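Local atomic coordinates of Lmo2445 protein (Listeria monocytogenes EGD-e, PDB entry 5HZL), a protein that is of unknown function but is a secreted, calcium-binding, internalin-like protein with leucine-rich repeats. Residues Q203-Q214 with T289-T299. Residues are numbered along the deposited sequence; the frame is centred on the assembly and turned at random.
Sequences QTATYPPTTIKQ and TGWYDFPVTIT
Tyr207 lays one face of its ring over CE1 of Phe294, the two planes inclined at 39° and the ring centroids 4.6 Å apart, while CD1 of Tyr292 comes up to its edge. With CG anti to the carbonyl carbon (chi1 -77°), the Tyr207 ring runs alongside that of Phe294, and its hydroxyl is hydrogen-bonded to the carbonyl of Phe221. On the face that carries Thr206 and Asp293, Thr204 sets CG2 over the five-membered ring of Trp291, a CH-pi contact of 3.5 Å from that carbon to the centroid. On the opposite face, that of Ala205 and Tyr292, Ile212 packs CG1 against CG1 of Val296 and, side by side, against CG1 of Ile298.

Parallel backbone hydrogen bonds join the strands in two runs, from Gln203 to Tyr207 and from Thr210 onwards. Between them the register slips by one residue at Pro208 and Pro209, where Tyr207 O meets CD of Pro295 and the rings of Pro209 and Pro295 touch through their CB atoms. Tyr292 OH is hydrogen-bonded to Leu182 O, Gln203 OE1 to Leu182 N, and Gln203 NE2 to Leu177 O. Strand 203-212, broken by this short loop, is an edge strand of a mixed sheet, parallel to 290-298, coupling the last leucine-rich repeats to the E-set-like C-terminal domain.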
ATOM      1  N   GLN A 203      -8.131  -9.979   4.880  1.00 37.66           N
ATOM      2  CA  GLN A 203      -8.050  -9.562   3.475  1.00 37.05           C
ATOM      3  C   GLN A 203      -9.479  -9.687   2.982  1.00 37.55           C
ATOM      4  O   GLN A 203     -10.091 -10.742   3.150  1.00 40.32           O
ATOM      5  CB  GLN A 203      -7.119 -10.441   2.669  1.00 36.75           C
ATOM      6  CG  GLN A 203      -5.688 -10.436   3.174  1.00 36.74           C
ATOM      7  CD  GLN A 203      -5.003  -9.078   3.095  1.00 36.34           C
ATOM      8  OE1 GLN A 203      -5.293  -8.239   2.219  1.00 33.78           O
ATOM      9  NE2 GLN A 203      -4.052  -8.868   4.005  1.00 37.16           N
ATOM     10  N   THR A 204     -10.033  -8.626   2.406  1.00 36.88           N
ATOM     11  CA  THR A 204     -11.425  -8.653   1.936  1.00 37.23           C
ATOM     12  C   THR A 204     -11.540  -8.053   0.567  1.00 37.20           C
ATOM     13  O   THR A 204     -10.886  -7.066   0.287  1.00 36.82           O
ATOM     14  CB  THR A 204     -12.342  -7.873   2.886  1.00 37.30           C
ATOM     15  OG1 THR A 204     -11.989  -6.477   2.875  1.00 37.47           O
ATOM     16  CG2 THR A 204     -12.207  -8.432   4.292  1.00 37.22           C
ATOM     17  N   ALA A 205     -12.373  -8.628  -0.290  1.00 38.30           N
ATOM     18  CA  ALA A 205     -12.513  -8.090  -1.633  1.00 39.07           C
ATOM     19  C   ALA A 205     -13.827  -8.412  -2.282  1.00 40.16           C
ATOM     20  O   ALA A 205     -14.346  -9.505  -2.129  1.00 41.87           O
ATOM     21  CB  ALA A 205     -11.379  -8.600  -2.514  1.00 39.49           C
ATOM     22  N   THR A 206     -14.352  -7.440  -3.008  1.00 41.17           N
ATOM     23  CA  THR A 206     -15.591  -7.600  -3.748  1.00 42.89           C
ATOM     24  C   THR A 206     -15.176  -7.675  -5.212  1.00 42.72           C
ATOM     25  O   THR A 206     -14.660  -6.704  -5.772  1.00 42.67           O
ATOM     26  CB  THR A 206     -16.529  -6.414  -3.494  1.00 43.62           C
ATOM     27  OG1 THR A 206     -16.663  -6.241  -2.080  1.00 44.40           O
ATOM     28  CG2 THR A 206     -17.900  -6.639  -4.138  1.00 44.77           C
ATOM     29  N   TYR A 207     -15.370  -8.839  -5.818  1.00 43.46           N
ATOM     30  CA  TYR A 207     -15.001  -9.056  -7.231  1.00 43.94           C
ATOM     31  C   TYR A 207     -15.915  -8.323  -8.204  1.00 44.40           C
ATOM     32  O   TYR A 207     -17.002  -7.889  -7.839  1.00 44.54           O
ATOM     33  CB  TYR A 207     -14.965 -10.561  -7.570  1.00 44.20           C
ATOM     34  CG  TYR A 207     -13.734 -11.313  -7.064  1.00 43.38           C
ATOM     35  CD1 TYR A 207     -13.450 -11.400  -5.703  1.00 43.26           C
ATOM     36  CD2 TYR A 207     -12.881 -11.981  -7.951  1.00 43.48           C
ATOM     37  CE1 TYR A 207     -12.338 -12.102  -5.242  1.00 43.11           C
ATOM     38  CE2 TYR A 207     -11.768 -12.686  -7.499  1.00 43.14           C
ATOM     39  CZ  TYR A 207     -11.501 -12.744  -6.145  1.00 42.77           C
ATOM     40  OH  TYR A 207     -10.414 -13.432  -5.668  1.00 41.90           O
ATOM     41  N   PRO A 208     -15.450  -8.133  -9.446  1.00 45.80           N
ATOM     42  CA  PRO A 208     -16.350  -7.470 -10.396  1.00 47.21           C
ATOM     43  C   PRO A 208     -17.634  -8.293 -10.572  1.00 47.94           C
ATOM     44  O   PRO A 208     -17.589  -9.503 -10.427  1.00 48.34           O
ATOM     45  CB  PRO A 208     -15.517  -7.423 -11.685  1.00 47.06           C
ATOM     46  CG  PRO A 208     -14.099  -7.388 -11.210  1.00 45.45           C
ATOM     47  CD  PRO A 208     -14.059  -8.199  -9.948  1.00 44.90           C
ATOM     48  N   PRO A 209     -18.770  -7.649 -10.873  1.00 50.07           N
ATOM     49  CA  PRO A 209     -20.006  -8.428 -11.024  1.00 51.72           C
ATOM     50  C   PRO A 209     -20.012  -9.232 -12.318  1.00 53.53           C
ATOM     51  O   PRO A 209     -19.345  -8.843 -13.270  1.00 55.10           O
ATOM     52  CB  PRO A 209     -21.098  -7.353 -11.041  1.00 52.07           C
ATOM     53  CG  PRO A 209     -20.429  -6.137 -11.564  1.00 51.98           C
ATOM     54  CD  PRO A 209     -18.966  -6.227 -11.219  1.00 50.46           C
ATOM     55  N   THR A 210     -20.743 -10.341 -12.343  1.00 55.53           N
ATOM     56  CA  THR A 210     -20.841 -11.186 -13.541  1.00 57.26           C
ATOM     57  C   THR A 210     -22.249 -11.772 -13.666  1.00 59.36           C
ATOM     58  O   THR A 210     -23.055 -11.657 -12.752  1.00 59.76           O
ATOM     59  CB  THR A 210     -19.776 -12.300 -13.541  1.00 57.28           C
ATOM     60  OG1 THR A 210     -19.743 -12.947 -14.825  1.00 59.34           O
ATOM     61  CG2 THR A 210     -20.028 -13.327 -12.426  1.00 56.80           C
ATOM     62  N   THR A 211     -22.528 -12.398 -14.804  1.00 62.38           N
ATOM     63  CA  THR A 211     -23.837 -12.992 -15.096  1.00 65.27           C
ATOM     64  C   THR A 211     -23.702 -14.474 -15.464  1.00 66.36           C
ATOM     65  O   THR A 211     -22.736 -14.861 -16.120  1.00 67.72           O
ATOM     66  CB  THR A 211     -24.510 -12.241 -16.281  1.00 67.31           C
ATOM     67  OG1 THR A 211     -24.688 -10.864 -15.943  1.00 67.00           O
ATOM     68  CG2 THR A 211     -25.876 -12.825 -16.635  1.00 69.48           C
ATOM     69  N   ILE A 212     -24.662 -15.289 -15.028  1.00 66.50           N
ATOM     70  CA  ILE A 212     -24.696 -16.725 -15.334  1.00 68.23           C
ATOM     71  C   ILE A 212     -26.152 -17.141 -15.561  1.00 71.42           C
ATOM     72  O   ILE A 212     -27.063 -16.422 -15.153  1.00 72.01           O
ATOM     73  CB  ILE A 212     -24.085 -17.596 -14.207  1.00 66.79           C
ATOM     74  CG1 ILE A 212     -24.907 -17.507 -12.906  1.00 66.75           C
ATOM     75  CG2 ILE A 212     -22.630 -17.211 -13.968  1.00 64.76           C
ATOM     76  CD1 ILE A 212     -24.438 -18.444 -11.813  1.00 65.67           C
ATOM     77  N   LYS A 213     -26.381 -18.288 -16.201  1.00 76.31           N
ATOM     78  CA  LYS A 213     -27.761 -18.733 -16.434  1.00 80.65           C
ATOM     79  C   LYS A 213     -28.261 -19.611 -15.276  1.00 79.27           C
ATOM     80  O   LYS A 213     -27.470 -20.299 -14.632  1.00 76.82           O
ATOM     81  CB  LYS A 213     -27.921 -19.426 -17.795  1.00 86.56           C
ATOM     82  CG  LYS A 213     -29.390 -19.684 -18.133  1.00 92.27           C
ATOM     83  CD  LYS A 213     -29.660 -20.105 -19.567  1.00 97.14           C
ATOM     84  CE  LYS A 213     -31.165 -20.191 -19.768  1.00101.09           C
ATOM     85  NZ  LYS A 213     -31.532 -20.570 -21.158  1.00106.88           N
ATOM     86  N   GLN A 214     -29.573 -19.560 -15.024  1.00 80.67           N
ATOM     87  CA  GLN A 214     -30.238 -20.327 -13.951  1.00 80.53           C
ATOM     88  C   GLN A 214     -29.968 -21.816 -14.172  1.00 81.79           C
ATOM     89  O   GLN A 214     -30.480 -22.396 -15.122  1.00 86.09           O
ATOM     90  CB  GLN A 214     -31.747 -19.967 -13.927  1.00 82.92           C
ATOM     91  CG  GLN A 214     -32.603 -20.482 -12.757  1.00 83.16           C
ATOM     92  CD  GLN A 214     -33.203 -21.871 -12.908  1.00 85.27           C
ATOM     93  OE1 GLN A 214     -33.747 -22.226 -13.956  1.00 87.71           O
ATOM     94  NE2 GLN A 214     -33.180 -22.636 -11.825  1.00 84.23           N
ATOM     95  N   THR A 289      -6.701 -15.006   7.425  1.00 72.53           N
ATOM     96  CA  THR A 289      -8.176 -14.913   7.503  1.00 70.63           C
ATOM     97  C   THR A 289      -8.709 -13.891   6.483  1.00 67.36           C
ATOM     98  O   THR A 289      -7.904 -13.123   5.908  1.00 65.10           O
ATOM     99  CB  THR A 289      -8.719 -14.684   8.969  1.00 73.33           C
ATOM    100  OG1 THR A 289     -10.040 -14.113   8.946  1.00 74.41           O
ATOM    101  CG2 THR A 289      -7.844 -13.751   9.767  1.00 73.84           C
ATOM    102  N   GLY A 290     -10.038 -13.918   6.244  1.00 64.18           N
ATOM    103  CA  GLY A 290     -10.716 -12.994   5.298  1.00 60.73           C
ATOM    104  C   GLY A 290     -12.095 -13.371   4.755  1.00 57.17           C
ATOM    105  O   GLY A 290     -12.728 -14.272   5.258  1.00 58.23           O
ATOM    106  N   TRP A 291     -12.567 -12.631   3.746  1.00 53.61           N
ATOM    107  CA  TRP A 291     -13.851 -12.889   3.058  1.00 51.41           C
ATOM    108  C   TRP A 291     -13.877 -12.258   1.668  1.00 48.86           C
ATOM    109  O   TRP A 291     -13.337 -11.179   1.462  1.00 47.56           O
ATOM    110  CB  TRP A 291     -15.103 -12.496   3.861  1.00 52.77           C
ATOM    111  CG  TRP A 291     -15.231 -11.074   4.316  1.00 54.00           C
ATOM    112  CD1 TRP A 291     -14.954 -10.590   5.569  1.00 55.05           C
ATOM    113  CD2 TRP A 291     -15.689  -9.952   3.548  1.00 54.85           C
ATOM    114  NE1 TRP A 291     -15.210  -9.245   5.626  1.00 55.70           N
ATOM    115  CE2 TRP A 291     -15.655  -8.822   4.400  1.00 55.86           C
ATOM    116  CE3 TRP A 291     -16.104  -9.783   2.216  1.00 54.96           C
ATOM    117  CZ2 TRP A 291     -16.028  -7.537   3.966  1.00 57.42           C
ATOM    118  CZ3 TRP A 291     -16.477  -8.502   1.783  1.00 56.02           C
ATOM    119  CH2 TRP A 291     -16.439  -7.398   2.663  1.00 57.34           C
ATOM    120  N   TYR A 292     -14.516 -12.934   0.714  1.00 47.77           N
ATOM    121  CA  TYR A 292     -14.588 -12.449  -0.669  1.00 46.08           C
ATOM    122  C   TYR A 292     -15.994 -12.459  -1.234  1.00 46.76           C
ATOM    123  O   TYR A 292     -16.630 -13.480  -1.208  1.00 47.53           O
ATOM    124  CB  TYR A 292     -13.685 -13.306  -1.548  1.00 44.77           C
ATOM    125  CG  TYR A 292     -12.249 -13.283  -1.086  1.00 43.56           C
ATOM    126  CD1 TYR A 292     -11.433 -12.196  -1.368  1.00 42.63           C
ATOM    127  CD2 TYR A 292     -11.703 -14.339  -0.368  1.00 43.43           C
ATOM    128  CE1 TYR A 292     -10.106 -12.153  -0.951  1.00 42.18           C
ATOM    129  CE2 TYR A 292     -10.377 -14.301   0.053  1.00 43.83           C
ATOM    130  CZ  TYR A 292      -9.582 -13.198  -0.242  1.00 42.34           C
ATOM    131  OH  TYR A 292      -8.275 -13.156   0.164  1.00 41.83           O
ATOM    132  N   ASP A 293     -16.464 -11.320  -1.746  1.00 48.35           N
ATOM    133  CA  ASP A 293     -17.811 -11.204  -2.333  1.00 50.11           C
ATOM    134  C   ASP A 293     -17.813 -11.281  -3.855  1.00 49.54           C
ATOM    135  O   ASP A 293     -16.921 -10.755  -4.528  1.00 50.45           O
ATOM    136  CB  ASP A 293     -18.514  -9.907  -1.910  1.00 52.42           C
ATOM    137  CG  ASP A 293     -18.961  -9.909  -0.453  1.00 54.87           C
ATOM    138  OD1 ASP A 293     -18.726 -10.898   0.283  1.00 54.24           O
ATOM    139  OD2 ASP A 293     -19.573  -8.894  -0.052  1.00 58.75           O
ATOM    140  N   PHE A 294     -18.850 -11.920  -4.385  1.00 49.07           N
ATOM    141  CA  PHE A 294     -19.013 -12.115  -5.812  1.00 47.33           C
ATOM    142  C   PHE A 294     -20.432 -11.722  -6.185  1.00 49.56           C
ATOM    143  O   PHE A 294     -21.346 -12.496  -5.949  1.00 50.96           O
ATOM    144  CB  PHE A 294     -18.745 -13.585  -6.146  1.00 45.30           C
ATOM    145  CG  PHE A 294     -17.423 -14.075  -5.634  1.00 43.61           C
ATOM    146  CD1 PHE A 294     -16.265 -13.883  -6.367  1.00 42.98           C
ATOM    147  CD2 PHE A 294     -17.330 -14.704  -4.408  1.00 43.61           C
ATOM    148  CE1 PHE A 294     -15.037 -14.322  -5.895  1.00 42.64           C
ATOM    149  CE2 PHE A 294     -16.106 -15.149  -3.927  1.00 43.38           C
ATOM    150  CZ  PHE A 294     -14.957 -14.956  -4.665  1.00 42.76           C
ATOM    151  N   PRO A 295     -20.633 -10.495  -6.714  1.00 51.60           N
ATOM    152  CA  PRO A 295     -21.989 -10.099  -7.126  1.00 53.91           C
ATOM    153  C   PRO A 295     -22.378 -10.893  -8.373  1.00 55.44           C
ATOM    154  O   PRO A 295     -21.619 -10.935  -9.343  1.00 54.40           O
ATOM    155  CB  PRO A 295     -21.859  -8.602  -7.440  1.00 54.33           C
ATOM    156  CG  PRO A 295     -20.554  -8.178  -6.865  1.00 53.37           C
ATOM    157  CD  PRO A 295     -19.674  -9.386  -6.864  1.00 51.17           C
ATOM    158  N   VAL A 296     -23.541 -11.533  -8.337  1.00 59.07           N
ATOM    159  CA  VAL A 296     -23.994 -12.349  -9.453  1.00 61.22           C
ATOM    160  C   VAL A 296     -25.456 -12.121  -9.811  1.00 63.96           C
ATOM    161  O   VAL A 296     -26.301 -11.920  -8.939  1.00 66.50           O
ATOM    162  CB  VAL A 296     -23.789 -13.848  -9.135  1.00 62.65           C
ATOM    163  CG1 VAL A 296     -24.306 -14.739 -10.271  1.00 64.74           C
ATOM    164  CG2 VAL A 296     -22.312 -14.128  -8.883  1.00 60.79           C
ATOM    165  N   THR A 297     -25.723 -12.152 -11.115  1.00 64.45           N
ATOM    166  CA  THR A 297     -27.060 -12.005 -11.666  1.00 66.87           C
ATOM    167  C   THR A 297     -27.338 -13.322 -12.367  1.00 65.94           C
ATOM    168  O   THR A 297     -26.607 -13.700 -13.281  1.00 64.48           O
ATOM    169  CB  THR A 297     -27.141 -10.849 -12.673  1.00 67.11           C
ATOM    170  OG1 THR A 297     -26.768  -9.635 -12.013  1.00 67.75           O
ATOM    171  CG2 THR A 297     -28.554 -10.717 -13.238  1.00 68.93           C
ATOM    172  N   ILE A 298     -28.374 -14.021 -11.915  1.00 67.00           N
ATOM    173  CA  ILE A 298     -28.764 -15.296 -12.484  1.00 67.47           C
ATOM    174  C   ILE A 298     -29.977 -15.049 -13.387  1.00 69.85           C
ATOM    175  O   ILE A 298     -30.946 -14.415 -12.950  1.00 72.59           O
ATOM    176  CB  ILE A 298     -29.107 -16.302 -11.367  1.00 69.21           C
ATOM    177  CG1 ILE A 298     -27.917 -16.472 -10.425  1.00 67.32           C
ATOM    178  CG2 ILE A 298     -29.460 -17.664 -11.947  1.00 71.03           C
ATOM    179  CD1 ILE A 298     -28.185 -17.388  -9.253  1.00 69.75           C
ATOM    180  N   THR A 299     -29.917 -15.536 -14.634  1.00 69.01           N
ATOM    181  CA  THR A 299     -31.021 -15.395 -15.605  1.00 71.46           C
ATOM    182  C   THR A 299     -31.885 -16.671 -15.559  1.00 74.58           C
ATOM    183  O   THR A 299     -32.687 -16.954 -16.459  1.00 77.67           O
ATOM    184  CB  THR A 299     -30.521 -15.116 -17.059  1.00 69.54           C
ATOM    185  OG1 THR A 299     -29.785 -16.239 -17.563  1.00 67.29           O
ATOM    186  CG2 THR A 299     -29.640 -13.843 -17.127  1.00 66.79           C
TER